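Local coordinates for protein benzoylformate Decarboxylase (Polynucleobacter necessarius, PDB 4K9Q) that binds thiamine diphosphate and magnesium and probably decarboxylates benzoylformate to benzaldehyde, at residues I69-G74 with L110-A115; I94-Q99 with P153-L158. All coordinates share one frame; numbering follows the deposited sequence.

How the interactions relate
Both contacts are buried in the parallel sheet domain at the N-terminal end of the chain, with centres about 8 Å apart. Interaction 2 pairs two neighbouring strands within the sheet, so regular backbone bonds dominate and the side chains add packing. Interaction 1 sits beyond the end of strand 66-69, where the chain turns into helix 71-77 and meets a loop; there one side-chain hydroxyl bond, methyl packing and a histidine ring beside thiamine diphosphate do the work. Strand 93-98 joins them: Thr95 O accepts a bond from Ile69 N on one flank, while Gln98 OE1 accepts Asn112 N of the loop, 2.8 Å apart.

Interaction 1. Residues I69-G74 with L110-A115; sequences IHTGAG and LTNIEA. With TPP (thiamine diphosphate), chain D.
The junction between strand 66-69 and helix 71-77, in the N-terminal, pyrimidine-binding domain, meets an irregular loop through His70, Thr71 and Leu110, where thiamine diphosphate reaches this chain. The cofactor is hydrogen-bonded to Ser375 and Ser431 of the second subunit, among others, so the site lies between two chains. The His70 ring is sandwiched. On one face the Thr71 methyl, CG2, lies under the ring centre; over the opposite face stands the methylene bridge C7' of thiamine diphosphate, and the pyrimidine comes alongside, His70 CD2 3.3 Å from TPP C4'. His70 CG stands anti to the backbone N (chi1 179°), which swings the ring out beside the cofactor. The Leu110 methyls come up to the NE2 corner: CD1 lies at the edge in the ring plane, and CD2 is 3.6 Å from His70 NE2. ND1 bonds to Glu28.

Thr71 holds the loop by its other branch. Its OG1 donates to Leu110 O at 2.8 Å, approaching from above the carbonyl plane, 47° out of it, while CG2 packs against Leu110 CD2 at 3.7 Å. Beyond it, the Asn112 side chain lies against bare Gly72, with OD1 3.4 Å from Gly72 CA; a beta carbon there would collide with that oxygen. A water links the same pieces, donating to Thr111 O and accepting a weak bond from Gly72 N.

One threonine thus does two jobs: its hydroxyl fixes the buried loop carbonyl, which in turn holds its methyl beneath the histidine. That methyl and Glu28 at ND1 probably restrain the imidazole's rotation.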
# COMPACT_ATOMS: atom_id res chain seq x y z
N ILE A 69 -3.44 20.98 -6.59
CA ILE A 69 -2.14 21.22 -5.96
C ILE A 69 -1.01 20.60 -6.76
O ILE A 69 -1.24 19.88 -7.74
CB ILE A 69 -2.14 20.77 -4.49
CG1 ILE A 69 -2.44 19.27 -4.38
CG2 ILE A 69 -3.13 21.60 -3.67
CD1 ILE A 69 -2.69 18.83 -2.93
N HIS A 70 0.22 20.88 -6.34
CA HIS A 70 1.38 20.64 -7.19
C HIS A 70 2.07 19.33 -6.87
O HIS A 70 2.89 19.26 -5.96
CB HIS A 70 2.37 21.78 -7.03
CG HIS A 70 3.61 21.62 -7.86
ND1 HIS A 70 3.58 21.47 -9.23
CD2 HIS A 70 4.92 21.58 -7.51
CE1 HIS A 70 4.82 21.35 -9.69
NE2 HIS A 70 5.65 21.43 -8.66
N THR A 71 1.76 18.31 -7.67
CA THR A 71 2.43 17.01 -7.60
C THR A 71 2.61 16.48 -6.16
O THR A 71 1.76 16.71 -5.30
CB THR A 71 3.71 17.01 -8.49
OG1 THR A 71 4.27 15.69 -8.58
CG2 THR A 71 4.77 18.01 -8.00
N GLY A 72 3.67 15.71 -5.91
CA GLY A 72 3.85 15.09 -4.61
C GLY A 72 4.18 16.09 -3.52
O GLY A 72 3.84 15.89 -2.35
N ALA A 73 4.85 17.18 -3.90
CA ALA A 73 5.25 18.22 -2.94
C ALA A 73 4.03 18.87 -2.31
O ALA A 73 3.94 19.02 -1.10
CB ALA A 73 6.10 19.28 -3.63
N GLY A 74 3.10 19.25 -3.17
CA GLY A 74 1.87 19.89 -2.73
C GLY A 74 0.98 18.92 -2.00
O GLY A 74 0.43 19.24 -0.94
N LEU A 110 10.14 16.41 -9.61
CA LEU A 110 8.73 16.70 -9.33
C LEU A 110 7.76 15.66 -9.92
O LEU A 110 6.57 15.93 -10.12
CB LEU A 110 8.37 18.14 -9.71
CG LEU A 110 8.99 19.16 -8.72
CD1 LEU A 110 9.17 20.53 -9.34
CD2 LEU A 110 8.18 19.25 -7.43
N THR A 111 8.27 14.46 -10.16
CA THR A 111 7.41 13.32 -10.40
C THR A 111 6.76 12.90 -9.09
O THR A 111 7.42 12.79 -8.06
CB THR A 111 8.19 12.13 -10.97
OG1 THR A 111 8.73 12.48 -12.24
CG2 THR A 111 7.27 10.93 -11.14
N ASN A 112 5.45 12.67 -9.14
CA ASN A 112 4.77 12.16 -7.97
C ASN A 112 4.87 10.64 -8.04
O ASN A 112 4.02 9.98 -8.63
CB ASN A 112 3.32 12.64 -7.97
CG ASN A 112 2.66 12.46 -6.62
OD1 ASN A 112 3.28 11.94 -5.68
ND2 ASN A 112 1.41 12.91 -6.51
N ILE A 113 5.94 10.10 -7.46
CA ILE A 113 6.27 8.69 -7.63
C ILE A 113 5.28 7.81 -6.88
O ILE A 113 4.98 8.08 -5.71
CB ILE A 113 7.72 8.42 -7.17
CG1 ILE A 113 8.70 9.24 -8.03
CG2 ILE A 113 8.05 6.93 -7.25
CD1 ILE A 113 10.11 9.33 -7.48
N GLU A 114 4.76 6.77 -7.54
CA GLU A 114 3.67 5.96 -6.97
C GLU A 114 2.58 6.86 -6.40
O GLU A 114 2.15 6.70 -5.25
CB GLU A 114 4.18 5.02 -5.87
CG GLU A 114 5.03 3.88 -6.36
CD GLU A 114 4.81 2.58 -5.57
OE1 GLU A 114 4.43 2.62 -4.37
OE2 GLU A 114 5.02 1.50 -6.17
N ALA A 115 2.12 7.81 -7.21
CA ALA A 115 1.16 8.81 -6.76
C ALA A 115 -0.06 8.22 -6.08
O ALA A 115 -0.54 8.77 -5.09
CB ALA A 115 0.74 9.70 -7.92
N1' TPP D . 3.94 24.05 -3.82
C2' TPP D . 5.04 23.36 -3.33
CM2 TPP D . 4.99 22.75 -1.96
N3' TPP D . 6.18 23.21 -4.09
C4' TPP D . 6.24 23.75 -5.35
N4' TPP D . 7.34 23.59 -6.08
C5' TPP D . 5.16 24.48 -5.84
C6' TPP D . 3.99 24.62 -5.09
C7' TPP D . 5.22 25.08 -7.23
N3 TPP D . 6.10 26.22 -7.41
C2 TPP D . 7.36 26.16 -7.99
S1 TPP D . 8.10 27.59 -8.10
C5 TPP D . 6.84 28.34 -7.43
C4 TPP D . 5.78 27.50 -7.09
CM4 TPP D . 4.48 27.93 -6.45
C6 TPP D . 6.95 29.83 -7.29
C7 TPP D . 8.08 30.32 -6.39
O7 TPP D . 7.82 31.69 -6.20
PA TPP D . 8.84 32.63 -5.37
O1A TPP D . 9.30 31.89 -4.15
O2A TPP D . 8.17 33.92 -5.01
O3A TPP D . 10.13 32.75 -6.33
PB TPP D . 10.28 33.57 -7.70
O1B TPP D . 10.05 32.59 -8.80
O2B TPP D . 11.70 34.09 -7.72
O3B TPP D . 9.27 34.67 -7.79
O HOH W 1 6.85 15.47 -6.29

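Interaction 2. Residues I94-Q99 with P153-L158; sequences ITAGQQ and PVFLSL
Strands 94-98 and 154-158 run parallel, their axes 20° apart, pairing Ile94 with Phe155 through Gly97 with Leu158 by five alternating backbone bonds. Both sit in the six-stranded parallel sheet of the N-terminal domain, 93-98 lying between 66-69 and 154-159. Four bonds are nearly linear with the carbonyls; the last, Gln98 N to Leu158 O, comes in 64° out of the carbonyl plane. On one face Phe155, its CG anti to the backbone N, turns its rim to the neighbouring strand: Ile94 CG2 is 3.8 Å from Phe155 CD1 and Ala96 CB 3.6 Å from Phe155 CE1. On the other face Leu158 CD1 meets Thr95 CB at 3.8 Å, with helix 135-147 packed over both.

Gln98 CB lies 3.5 Å from Ser157 OG; this hydroxyl and Gln98 NE2 both bond Glu128 OE1, and a water donates to Ser157 OG and Gly97 O. Gln98 OE1 takes Gln99 N at 2.9 Å on an in-plane lone pair, and also the backbone N of Asn112. A leucine here would probably leave Glu128 short of a donor and both backbone amides without their acceptor. Toward the C-terminal strand ends, apolar pairing thus gives way to a carboxylate met by two neutral side chains.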
# COMPACT_ATOMS: atom_id res chain seq x y z
N ILE A 94 -9.65 15.82 -4.90
CA ILE A 94 -8.27 16.29 -4.81
C ILE A 94 -7.54 15.99 -6.11
O ILE A 94 -7.43 14.83 -6.51
CB ILE A 94 -7.50 15.61 -3.66
CG1 ILE A 94 -8.26 15.67 -2.32
CG2 ILE A 94 -6.09 16.23 -3.55
CD1 ILE A 94 -8.54 17.06 -1.80
N THR A 95 -7.05 17.02 -6.78
CA THR A 95 -6.28 16.79 -7.99
C THR A 95 -4.87 17.33 -7.82
O THR A 95 -4.67 18.38 -7.23
CB THR A 95 -6.93 17.42 -9.24
OG1 THR A 95 -6.82 18.86 -9.18
CG2 THR A 95 -8.39 17.03 -9.32
N ALA A 96 -3.89 16.58 -8.31
CA ALA A 96 -2.52 17.08 -8.35
C ALA A 96 -1.95 16.85 -9.74
O ALA A 96 -2.12 15.77 -10.31
CB ALA A 96 -1.66 16.40 -7.31
N GLY A 97 -1.27 17.85 -10.29
CA GLY A 97 -0.56 17.65 -11.54
C GLY A 97 0.52 16.61 -11.35
O GLY A 97 1.00 16.37 -10.23
N GLN A 98 0.89 15.97 -12.44
CA GLN A 98 1.93 14.96 -12.49
C GLN A 98 2.86 15.32 -13.64
O GLN A 98 2.45 16.05 -14.57
CB GLN A 98 1.28 13.59 -12.73
CG GLN A 98 2.22 12.41 -13.02
CD GLN A 98 3.14 12.09 -11.85
OE1 GLN A 98 4.07 12.85 -11.55
NE2 GLN A 98 2.90 10.95 -11.19
N GLN A 99 4.10 14.85 -13.59
CA GLN A 99 5.05 15.09 -14.68
C GLN A 99 4.49 14.54 -15.99
O GLN A 99 3.63 13.66 -15.99
CB GLN A 99 6.42 14.49 -14.37
CG GLN A 99 7.43 15.51 -13.83
CD GLN A 99 7.94 16.47 -14.91
OE1 GLN A 99 7.35 16.61 -15.98
NE2 GLN A 99 9.05 17.14 -14.62
N PRO A 153 -13.19 12.23 0.50
CA PRO A 153 -12.33 12.74 -0.57
C PRO A 153 -11.73 11.65 -1.45
O PRO A 153 -11.56 10.50 -1.02
CB PRO A 153 -11.21 13.46 0.20
CG PRO A 153 -11.13 12.72 1.49
CD PRO A 153 -12.55 12.32 1.82
N VAL A 154 -11.44 12.02 -2.69
CA VAL A 154 -10.79 11.14 -3.65
C VAL A 154 -9.60 11.89 -4.28
O VAL A 154 -9.52 13.12 -4.19
CB VAL A 154 -11.76 10.70 -4.76
CG1 VAL A 154 -12.91 9.89 -4.17
CG2 VAL A 154 -12.31 11.91 -5.49
N PHE A 155 -8.69 11.14 -4.90
CA PHE A 155 -7.47 11.75 -5.43
C PHE A 155 -7.22 11.33 -6.87
O PHE A 155 -7.22 10.13 -7.19
CB PHE A 155 -6.25 11.39 -4.58
CG PHE A 155 -4.95 11.84 -5.18
CD1 PHE A 155 -4.62 13.19 -5.23
CD2 PHE A 155 -4.05 10.92 -5.71
CE1 PHE A 155 -3.42 13.62 -5.78
CE2 PHE A 155 -2.84 11.35 -6.27
CZ PHE A 155 -2.53 12.70 -6.31
N LEU A 156 -6.99 12.32 -7.75
CA LEU A 156 -6.56 12.07 -9.13
C LEU A 156 -5.20 12.70 -9.39
O LEU A 156 -4.99 13.88 -9.08
CB LEU A 156 -7.56 12.67 -10.13
CG LEU A 156 -8.99 12.12 -10.13
CD1 LEU A 156 -9.83 12.90 -11.13
CD2 LEU A 156 -8.97 10.63 -10.47
N SER A 157 -4.29 11.91 -9.96
CA SER A 157 -2.99 12.37 -10.40
C SER A 157 -3.05 12.53 -11.91
O SER A 157 -3.35 11.56 -12.63
CB SER A 157 -1.94 11.32 -10.02
OG SER A 157 -0.67 11.65 -10.55
N LEU A 158 -2.77 13.73 -12.40
CA LEU A 158 -3.07 14.11 -13.78
C LEU A 158 -1.84 14.61 -14.54
O LEU A 158 -1.41 15.75 -14.38
CB LEU A 158 -4.19 15.16 -13.77
CG LEU A 158 -5.48 14.64 -13.09
CD1 LEU A 158 -6.38 15.75 -12.66
CD2 LEU A 158 -6.22 13.65 -13.98
O HOH W 2 0.22 13.78 -8.90